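Local coordinates for soluble epoxide hydrolase (Bacillus megaterium, PDB 4INZ), which is an enzyme of the alpha/beta hydrolase fold, a central mostly parallel beta-sheet flanked by helices, at residues P142-R147 with E268-N273; E262-I267 with I274-L279. The protein carries 1 engineered substitution. One frame throughout, in Å; residues are numbered along the deposited sequence.

Contact 1 of 2, residues P142-R147 with E268-N273; sequences PYTFMR and EEYVPN
The ring of Tyr270 has Tyr143 on one face and the carboxylate of its own neighbour Glu269 on the other, where OE1 sits 4.0 Å above the plane, toward the rim. On the Tyr143 side it is the methylene that touches: CB stands 3.4 Å from Tyr270 CE1 and 19° off the ring normal, a CH-pi contact. The two tyrosine rings are nearly parallel, at 9°, but slid apart, centroids 5.0 Å from each other, and barely overlap. Tyr143 has CG anti to its carbonyl carbon (chi1 -70°), which carries the phenol away from Tyr270, and its OH is hydrogen-bonded to Glu241 O. Thr144 adds its methyl, CG2 lying 3.9 Å from Tyr270 CE2, while its OG1 is hydrogen-bonded to Asn263 O. The Arg147 guanidinium has Thr144 CB over one face and, in plane at its edge, a water 2.9 Å from NH1; that water reaches Tyr270 OH by a weak bond of 3.5 Å. Tyr270 also meets the ring of His141 and packs on Tyr125 of helix 115-126. Direct contact between helix 142-151 and the loop before strand 274-279 is thus apolar; the polar link is a water that Arg147 binds well and Tyr270 OH only weakly.

Contact 2 of 2, residues E262-I267 with I274-L279; sequences ENLDGI and ISVHRL
Leu264 reaches across to strand 274-279 with one methyl, CD1, which lies 3.8 Å from Val276 CG1 and just as far from Arg278 NE. Its CG is anti to the carbonyl carbon (chi1 -61°) and CD1 continues the chain outward (chi2 -174°), which carries the methyl to where it touches both strand side chains. Arg278 comes from the opposite direction, extended from CG to NE, and its guanidinium end comes up beside the leucine, with NH1 3.8 Å from Leu264 CB. Asp265 OD1 is 4.6 Å from Arg278 NH1, too far for a salt bridge, though the opposite charges may still attract. Strand 274-279 is an outermost strand of the alpha/beta hydrolase sheet, parallel to strand 248-253, and the loop between these two strands folds back over one side of it. Within that loop a type II turn runs from Leu264 to Ile267, closed by Ile267 N to Leu264 O at 3.2 Å, with Gly266 at positive phi. At the end of the turn, Ile267 meets Ile274 at about a right angle. Both place CG1 anti to the backbone N; Ile274 CD1 ends 4.0 Å from Ile267 CG2, and Ile267 also packs on His141.

Overall arrangement
The two contacts share one connection, the chain between strands 248-253 and 274-279: contact 1 uses its later part against helix 142-151, contact 2 its earlier part against the edge strand. Their centres are 9 Å apart and their segments alternate along the sequence. Contact 1 is buried and aromatic; contact 2 is a surface contact, with Val276 and Arg278 exposed, aliphatic at its isoleucine end and bordered by the arginine at the other. Polar bonds join the two directly: besides the one from Thr144, Arg147 NH2 reaches Asp265 O at 2.9 Å. Helix 142-151 thus meets residues 268-273 through apolar ring packing and residues 262-267 through side-chain hydrogen bonds to backbone carbonyls.

Contact 1 of 2, residues P142-R147 with E268-N273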
ATOM      1  N   PRO A 142       8.117  -8.650  -2.894  1.00 27.01           N
ATOM      2  CA  PRO A 142       7.964 -10.005  -2.346  1.00 27.80           C
ATOM      3  C   PRO A 142       9.280 -10.720  -2.041  1.00 27.75           C
ATOM      4  O   PRO A 142       9.365 -11.434  -1.040  1.00 29.11           O
ATOM      5  CB  PRO A 142       7.198 -10.733  -3.449  1.00 29.95           C
ATOM      6  CG  PRO A 142       6.358  -9.654  -4.059  1.00 30.05           C
ATOM      7  CD  PRO A 142       7.241  -8.425  -4.054  1.00 27.96           C
ATOM      8  N   TYR A 143      10.292 -10.535  -2.879  1.00 26.92           N
ATOM      9  CA  TYR A 143      11.524 -11.308  -2.723  1.00 27.82           C
ATOM     10  C   TYR A 143      12.610 -10.568  -1.951  1.00 27.87           C
ATOM     11  O   TYR A 143      13.210 -11.132  -1.034  1.00 27.51           O
ATOM     12  CB  TYR A 143      12.052 -11.790  -4.079  1.00 28.39           C
ATOM     13  CG  TYR A 143      11.195 -12.865  -4.709  1.00 29.54           C
ATOM     14  CD1 TYR A 143      10.146 -12.534  -5.558  1.00 29.13           C
ATOM     15  CD2 TYR A 143      11.422 -14.213  -4.438  1.00 29.18           C
ATOM     16  CE1 TYR A 143       9.351 -13.510  -6.129  1.00 30.12           C
ATOM     17  CE2 TYR A 143      10.636 -15.198  -5.006  1.00 30.13           C
ATOM     18  CZ  TYR A 143       9.602 -14.843  -5.851  1.00 30.97           C
ATOM     19  OH  TYR A 143       8.818 -15.820  -6.421  1.00 33.08           O
ATOM     20  N   THR A 144      12.872  -9.315  -2.312  1.00 27.47           N
ATOM     21  CA  THR A 144      13.919  -8.579  -1.620  1.00 26.66           C
ATOM     22  C   THR A 144      13.577  -8.349  -0.151  1.00 26.06           C
ATOM     23  O   THR A 144      14.471  -8.282   0.689  1.00 28.79           O
ATOM     24  CB  THR A 144      14.283  -7.238  -2.311  1.00 26.24           C
ATOM     25  OG1 THR A 144      13.168  -6.336  -2.259  1.00 26.56           O
ATOM     26  CG2 THR A 144      14.706  -7.473  -3.764  1.00 26.39           C
ATOM     27  N   PHE A 145      12.287  -8.236   0.169  1.00 24.96           N
ATOM     28  CA  PHE A 145      11.912  -7.998   1.559  1.00 24.62           C
ATOM     29  C   PHE A 145      12.292  -9.164   2.462  1.00 25.94           C
ATOM     30  O   PHE A 145      12.791  -8.965   3.571  1.00 25.54           O
ATOM     31  CB  PHE A 145      10.420  -7.701   1.714  1.00 26.08           C
ATOM     32  CG  PHE A 145      10.028  -7.365   3.121  1.00 27.33           C
ATOM     33  CD1 PHE A 145      10.553  -6.241   3.747  1.00 27.27           C
ATOM     34  CD2 PHE A 145       9.143  -8.165   3.826  1.00 27.68           C
ATOM     35  CE1 PHE A 145      10.197  -5.920   5.043  1.00 27.40           C
ATOM     36  CE2 PHE A 145       8.785  -7.846   5.124  1.00 29.73           C
ATOM     37  CZ  PHE A 145       9.317  -6.727   5.733  1.00 29.41           C
ATOM     38  N   MET A 146      12.042 -10.383   1.998  1.00 26.33           N
ATOM     39  CA  MET A 146      12.436 -11.561   2.765  1.00 27.94           C
ATOM     40  C   MET A 146      13.958 -11.621   2.902  1.00 28.77           C
ATOM     41  O   MET A 146      14.483 -11.972   3.955  1.00 28.44           O
ATOM     42  CB  MET A 146      11.901 -12.834   2.115  1.00 28.38           C
ATOM     43  CG  MET A 146      10.387 -12.894   2.082  1.00 30.76           C
ATOM     44  SD  MET A 146       9.619 -12.859   3.723  1.00 29.72           S
ATOM     45  CE  MET A 146      10.052 -14.498   4.339  1.00 30.48           C
ATOM     46  N   ARG A 147      14.663 -11.262   1.834  1.00 27.19           N
ATOM     47  CA  ARG A 147      16.118 -11.214   1.885  1.00 28.33           C
ATOM     48  C   ARG A 147      16.602 -10.281   3.001  1.00 29.34           C
ATOM     49  O   ARG A 147      17.514 -10.613   3.754  1.00 29.21           O
ATOM     50  CB  ARG A 147      16.677 -10.761   0.539  1.00 28.57           C
ATOM     51  CG  ARG A 147      18.195 -10.803   0.429  1.00 29.05           C
ATOM     52  CD  ARG A 147      18.647 -10.067  -0.817  1.00 27.99           C
ATOM     53  NE  ARG A 147      18.234  -8.668  -0.781  1.00 29.31           N
ATOM     54  CZ  ARG A 147      18.146  -7.878  -1.847  1.00 30.57           C
ATOM     55  NH1 ARG A 147      18.433  -8.351  -3.054  1.00 32.59           N
ATOM     56  NH2 ARG A 147      17.759  -6.613  -1.706  1.00 29.35           N
ATOM     57  N   GLU A 268      16.327  -5.340  -9.768  1.00 29.39           N
ATOM     58  CA  GLU A 268      16.239  -5.560 -11.209  1.00 33.45           C
ATOM     59  C   GLU A 268      16.407  -7.029 -11.610  1.00 34.52           C
ATOM     60  O   GLU A 268      16.039  -7.413 -12.719  1.00 35.87           O
ATOM     61  CB  GLU A 268      17.246  -4.690 -11.975  1.00 35.80           C
ATOM     62  CG  GLU A 268      18.703  -5.074 -11.782  1.00 39.01           C
ATOM     63  CD  GLU A 268      19.346  -4.381 -10.593  1.00 41.98           C
ATOM     64  OE1 GLU A 268      18.616  -3.781  -9.775  1.00 38.77           O
ATOM     65  OE2 GLU A 268      20.590  -4.435 -10.480  1.00 47.08           O
ATOM     66  N   GLU A 269      16.971  -7.841 -10.722  1.00 34.66           N
ATOM     67  CA  GLU A 269      17.066  -9.276 -10.972  1.00 36.00           C
ATOM     68  C   GLU A 269      15.669  -9.897 -10.985  1.00 34.69           C
ATOM     69  O   GLU A 269      15.417 -10.874 -11.698  1.00 33.73           O
ATOM     70  CB  GLU A 269      17.928  -9.966  -9.909  1.00 40.21           C
ATOM     71  CG  GLU A 269      18.055 -11.478 -10.120  1.00 47.36           C
ATOM     72  CD  GLU A 269      18.332 -12.254  -8.833  1.00 51.64           C
ATOM     73  OE1 GLU A 269      17.786 -13.374  -8.687  1.00 53.38           O
ATOM     74  OE2 GLU A 269      19.095 -11.756  -7.976  1.00 52.27           O
ATOM     75  N   TYR A 270      14.769  -9.329 -10.184  1.00 32.19           N
ATOM     76  CA  TYR A 270      13.403  -9.836 -10.071  1.00 32.72           C
ATOM     77  C   TYR A 270      12.452  -9.097 -10.987  1.00 33.71           C
ATOM     78  O   TYR A 270      11.393  -9.615 -11.340  1.00 35.14           O
ATOM     79  CB  TYR A 270      12.901  -9.704  -8.634  1.00 31.96           C
ATOM     80  CG  TYR A 270      13.701 -10.512  -7.650  1.00 32.86           C
ATOM     81  CD1 TYR A 270      13.481 -11.877  -7.502  1.00 33.67           C
ATOM     82  CD2 TYR A 270      14.682  -9.914  -6.871  1.00 33.38           C
ATOM     83  CE1 TYR A 270      14.221 -12.623  -6.607  1.00 35.93           C
ATOM     84  CE2 TYR A 270      15.423 -10.652  -5.972  1.00 35.08           C
ATOM     85  CZ  TYR A 270      15.189 -12.004  -5.842  1.00 36.66           C
ATOM     86  OH  TYR A 270      15.928 -12.740  -4.946  1.00 37.76           O
ATOM     87  N   VAL A 271      12.835  -7.876 -11.349  1.00 31.90           N
ATOM     88  CA  VAL A 271      11.999  -6.986 -12.144  1.00 29.77           C
ATOM     89  C   VAL A 271      12.868  -6.289 -13.186  1.00 29.34           C
ATOM     90  O   VAL A 271      13.305  -5.164 -12.975  1.00 29.72           O
ATOM     91  CB  VAL A 271      11.343  -5.902 -11.251  1.00 27.44           C
ATOM     92  CG1 VAL A 271      10.282  -5.144 -12.024  1.00 26.49           C
ATOM     93  CG2 VAL A 271      10.756  -6.528  -9.983  1.00 27.73           C
ATOM     94  N   PRO A 272      13.129  -6.965 -14.315  1.00 28.71           N
ATOM     95  CA  PRO A 272      14.118  -6.494 -15.297  1.00 29.82           C
ATOM     96  C   PRO A 272      13.829  -5.126 -15.917  1.00 31.53           C
ATOM     97  O   PRO A 272      14.767  -4.381 -16.216  1.00 33.47           O
ATOM     98  CB  PRO A 272      14.084  -7.583 -16.377  1.00 29.10           C
ATOM     99  CG  PRO A 272      13.582  -8.798 -15.669  1.00 30.44           C
ATOM    100  CD  PRO A 272      12.591  -8.290 -14.663  1.00 29.12           C
ATOM    101  N   ASN A 273      12.560  -4.805 -16.130  1.00 31.21           N
ATOM    102  CA  ASN A 273      12.208  -3.526 -16.723  1.00 31.43           C
ATOM    103  C   ASN A 273      11.745  -2.576 -15.638  1.00 30.86           C
ATOM    104  O   ASN A 273      10.564  -2.237 -15.558  1.00 33.43           O
ATOM    105  CB  ASN A 273      11.114  -3.700 -17.777  1.00 37.15           C
ATOM    106  CG  ASN A 273      10.808  -2.411 -18.519  1.00 42.67           C
ATOM    107  OD1 ASN A 273      11.280  -1.333 -18.144  1.00 46.29           O
ATOM    108  ND2 ASN A 273       9.998  -2.511 -19.569  1.00 44.37           N
TER
HETATM  109  O   HOH W   1      18.844 -10.994  -4.238  1.00 45.31           O

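Contact 2 of 2, residues E262-I267 with I274-L279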
ATOM      1  N   GLU A 262      18.041  -0.852   1.427  1.00 25.71           N
ATOM      2  CA  GLU A 262      18.563  -2.081   0.818  1.00 25.81           C
ATOM      3  C   GLU A 262      17.476  -2.954   0.185  1.00 24.87           C
ATOM      4  O   GLU A 262      17.780  -3.887  -0.559  1.00 25.92           O
ATOM      5  CB  GLU A 262      19.381  -2.898   1.821  1.00 27.15           C
ATOM      6  CG  GLU A 262      20.708  -2.262   2.215  1.00 30.08           C
ATOM      7  CD  GLU A 262      20.551  -1.164   3.248  1.00 32.97           C
ATOM      8  OE1 GLU A 262      19.469  -1.072   3.866  1.00 32.89           O
ATOM      9  OE2 GLU A 262      21.508  -0.385   3.439  1.00 37.50           O
ATOM     10  N   ASN A 263      16.212  -2.657   0.480  1.00 23.52           N
ATOM     11  CA  ASN A 263      15.112  -3.367  -0.162  1.00 22.42           C
ATOM     12  C   ASN A 263      15.184  -3.225  -1.675  1.00 23.13           C
ATOM     13  O   ASN A 263      14.633  -4.040  -2.410  1.00 24.01           O
ATOM     14  CB  ASN A 263      13.762  -2.859   0.358  1.00 22.99           C
ATOM     15  CG  ASN A 263      13.423  -3.426   1.712  1.00 24.06           C
ATOM     16  OD1 ASN A 263      12.932  -4.545   1.813  1.00 26.23           O
ATOM     17  ND2 ASN A 263      13.696  -2.664   2.766  1.00 23.93           N
ATOM     18  N   LEU A 264      15.881  -2.188  -2.135  1.00 22.89           N
ATOM     19  CA  LEU A 264      15.958  -1.901  -3.561  1.00 22.54           C
ATOM     20  C   LEU A 264      17.181  -2.517  -4.227  1.00 25.79           C
ATOM     21  O   LEU A 264      17.266  -2.553  -5.455  1.00 26.82           O
ATOM     22  CB  LEU A 264      15.964  -0.393  -3.792  1.00 24.46           C
ATOM     23  CG  LEU A 264      14.695   0.280  -3.266  1.00 28.65           C
ATOM     24  CD1 LEU A 264      14.699   1.740  -3.656  1.00 31.42           C
ATOM     25  CD2 LEU A 264      13.480  -0.430  -3.833  1.00 30.74           C
ATOM     26  N   ASP A 265      18.122  -2.993  -3.419  1.00 27.01           N
ATOM     27  CA  ASP A 265      19.332  -3.617  -3.948  1.00 27.52           C
ATOM     28  C   ASP A 265      18.998  -4.828  -4.816  1.00 29.18           C
ATOM     29  O   ASP A 265      18.317  -5.758  -4.370  1.00 27.90           O
ATOM     30  CB  ASP A 265      20.267  -4.049  -2.814  1.00 29.33           C
ATOM     31  CG  ASP A 265      20.828  -2.875  -2.027  1.00 30.23           C
ATOM     32  OD1 ASP A 265      20.722  -1.725  -2.499  1.00 31.20           O
ATOM     33  OD2 ASP A 265      21.390  -3.111  -0.934  1.00 29.87           O
ATOM     34  N   GLY A 266      19.480  -4.813  -6.055  1.00 30.18           N
ATOM     35  CA  GLY A 266      19.335  -5.944  -6.951  1.00 30.84           C
ATOM     36  C   GLY A 266      17.899  -6.276  -7.316  1.00 31.25           C
ATOM     37  O   GLY A 266      17.602  -7.386  -7.758  1.00 31.62           O
ATOM     38  N   ILE A 267      17.001  -5.315  -7.131  1.00 30.17           N
ATOM     39  CA  ILE A 267      15.597  -5.547  -7.444  1.00 28.73           C
ATOM     40  C   ILE A 267      15.419  -5.851  -8.937  1.00 30.36           C
ATOM     41  O   ILE A 267      14.497  -6.571  -9.323  1.00 29.45           O
ATOM     42  CB  ILE A 267      14.704  -4.368  -6.975  1.00 27.58           C
ATOM     43  CG1 ILE A 267      13.224  -4.753  -7.026  1.00 26.18           C
ATOM     44  CG2 ILE A 267      14.988  -3.107  -7.780  1.00 28.71           C
ATOM     45  CD1 ILE A 267      12.353  -3.829  -6.215  1.00 27.02           C
ATOM     46  N   ILE A 274      12.681  -2.151 -14.800  1.00 27.55           N
ATOM     47  CA  ILE A 274      12.343  -1.313 -13.662  1.00 25.53           C
ATOM     48  C   ILE A 274      13.118   0.000 -13.673  1.00 24.78           C
ATOM     49  O   ILE A 274      14.265   0.062 -14.145  1.00 28.67           O
ATOM     50  CB  ILE A 274      12.610  -2.050 -12.334  1.00 25.57           C
ATOM     51  CG1 ILE A 274      11.860  -1.379 -11.178  1.00 26.37           C
ATOM     52  CG2 ILE A 274      14.109  -2.146 -12.067  1.00 26.38           C
ATOM     53  CD1 ILE A 274      11.768  -2.242  -9.940  1.00 25.58           C
ATOM     54  N   SER A 275      12.476   1.049 -13.165  1.00 21.04           N
ATOM     55  CA  SER A 275      13.133   2.329 -12.937  1.00 19.76           C
ATOM     56  C   SER A 275      12.937   2.688 -11.480  1.00 19.70           C
ATOM     57  O   SER A 275      11.881   2.411 -10.909  1.00 22.81           O
ATOM     58  CB  SER A 275      12.540   3.426 -13.820  1.00 21.46           C
ATOM     59  OG  SER A 275      12.613   3.063 -15.184  1.00 26.21           O
ATOM     60  N   VAL A 276      13.949   3.296 -10.877  1.00 18.28           N
ATOM     61  CA  VAL A 276      13.893   3.648  -9.463  1.00 17.66           C
ATOM     62  C   VAL A 276      14.198   5.127  -9.276  1.00 18.83           C
ATOM     63  O   VAL A 276      15.190   5.631  -9.803  1.00 19.53           O
ATOM     64  CB  VAL A 276      14.920   2.848  -8.643  1.00 18.71           C
ATOM     65  CG1 VAL A 276      14.851   3.253  -7.179  1.00 19.67           C
ATOM     66  CG2 VAL A 276      14.688   1.345  -8.793  1.00 19.48           C
ATOM     67  N   HIS A 277      13.335   5.816  -8.532  1.00 17.19           N
ATOM     68  CA  HIS A 277      13.562   7.216  -8.168  1.00 17.53           C
ATOM     69  C   HIS A 277      13.549   7.311  -6.657  1.00 18.62           C
ATOM     70  O   HIS A 277      12.567   6.929  -6.021  1.00 19.41           O
ATOM     71  CB  HIS A 277      12.456   8.112  -8.722  1.00 16.10           C
ATOM     72  CG  HIS A 277      12.732   9.570  -8.565  1.00 16.39           C
ATOM     73  ND1 HIS A 277      12.380  10.285  -7.435  1.00 19.27           N
ATOM     74  CD2 HIS A 277      13.333  10.453  -9.394  1.00 14.59           C
ATOM     75  CE1 HIS A 277      12.745  11.547  -7.585  1.00 14.37           C
ATOM     76  NE2 HIS A 277      13.331  11.672  -8.764  1.00 17.95           N
ATOM     77  N   ARG A 278      14.632   7.822  -6.079  1.00 17.72           N
ATOM     78  CA  ARG A 278      14.741   7.924  -4.628  1.00 17.60           C
ATOM     79  C   ARG A 278      14.684   9.377  -4.181  1.00 20.54           C
ATOM     80  O   ARG A 278      15.429  10.209  -4.685  1.00 19.83           O
ATOM     81  CB  ARG A 278      16.060   7.313  -4.160  1.00 20.20           C
ATOM     82  CG  ARG A 278      16.196   5.826  -4.410  1.00 24.94           C
ATOM     83  CD  ARG A 278      17.611   5.399  -4.041  1.00 32.07           C
ATOM     84  NE  ARG A 278      17.709   3.989  -3.701  1.00 42.30           N
ATOM     85  CZ  ARG A 278      18.287   3.533  -2.592  1.00 48.82           C
ATOM     86  NH1 ARG A 278      18.331   2.228  -2.352  1.00 48.55           N
ATOM     87  NH2 ARG A 278      18.821   4.386  -1.721  1.00 51.62           N
ATOM     88  N   LEU A 279      13.806   9.677  -3.229  1.00 19.81           N
ATOM     89  CA  LEU A 279      13.692  11.031  -2.704  1.00 20.91           C
ATOM     90  C   LEU A 279      14.483  11.153  -1.413  1.00 24.28           C
ATOM     91  O   LEU A 279      14.193  10.467  -0.437  1.00 24.92           O
ATOM     92  CB  LEU A 279      12.227  11.388  -2.438  1.00 21.19           C
ATOM     93  CG  LEU A 279      11.292  11.399  -3.644  1.00 20.73           C
ATOM     94  CD1 LEU A 279      10.774  10.006  -3.958  1.00 21.56           C
ATOM     95  CD2 LEU A 279      10.132  12.339  -3.373  1.00 21.64           C
TER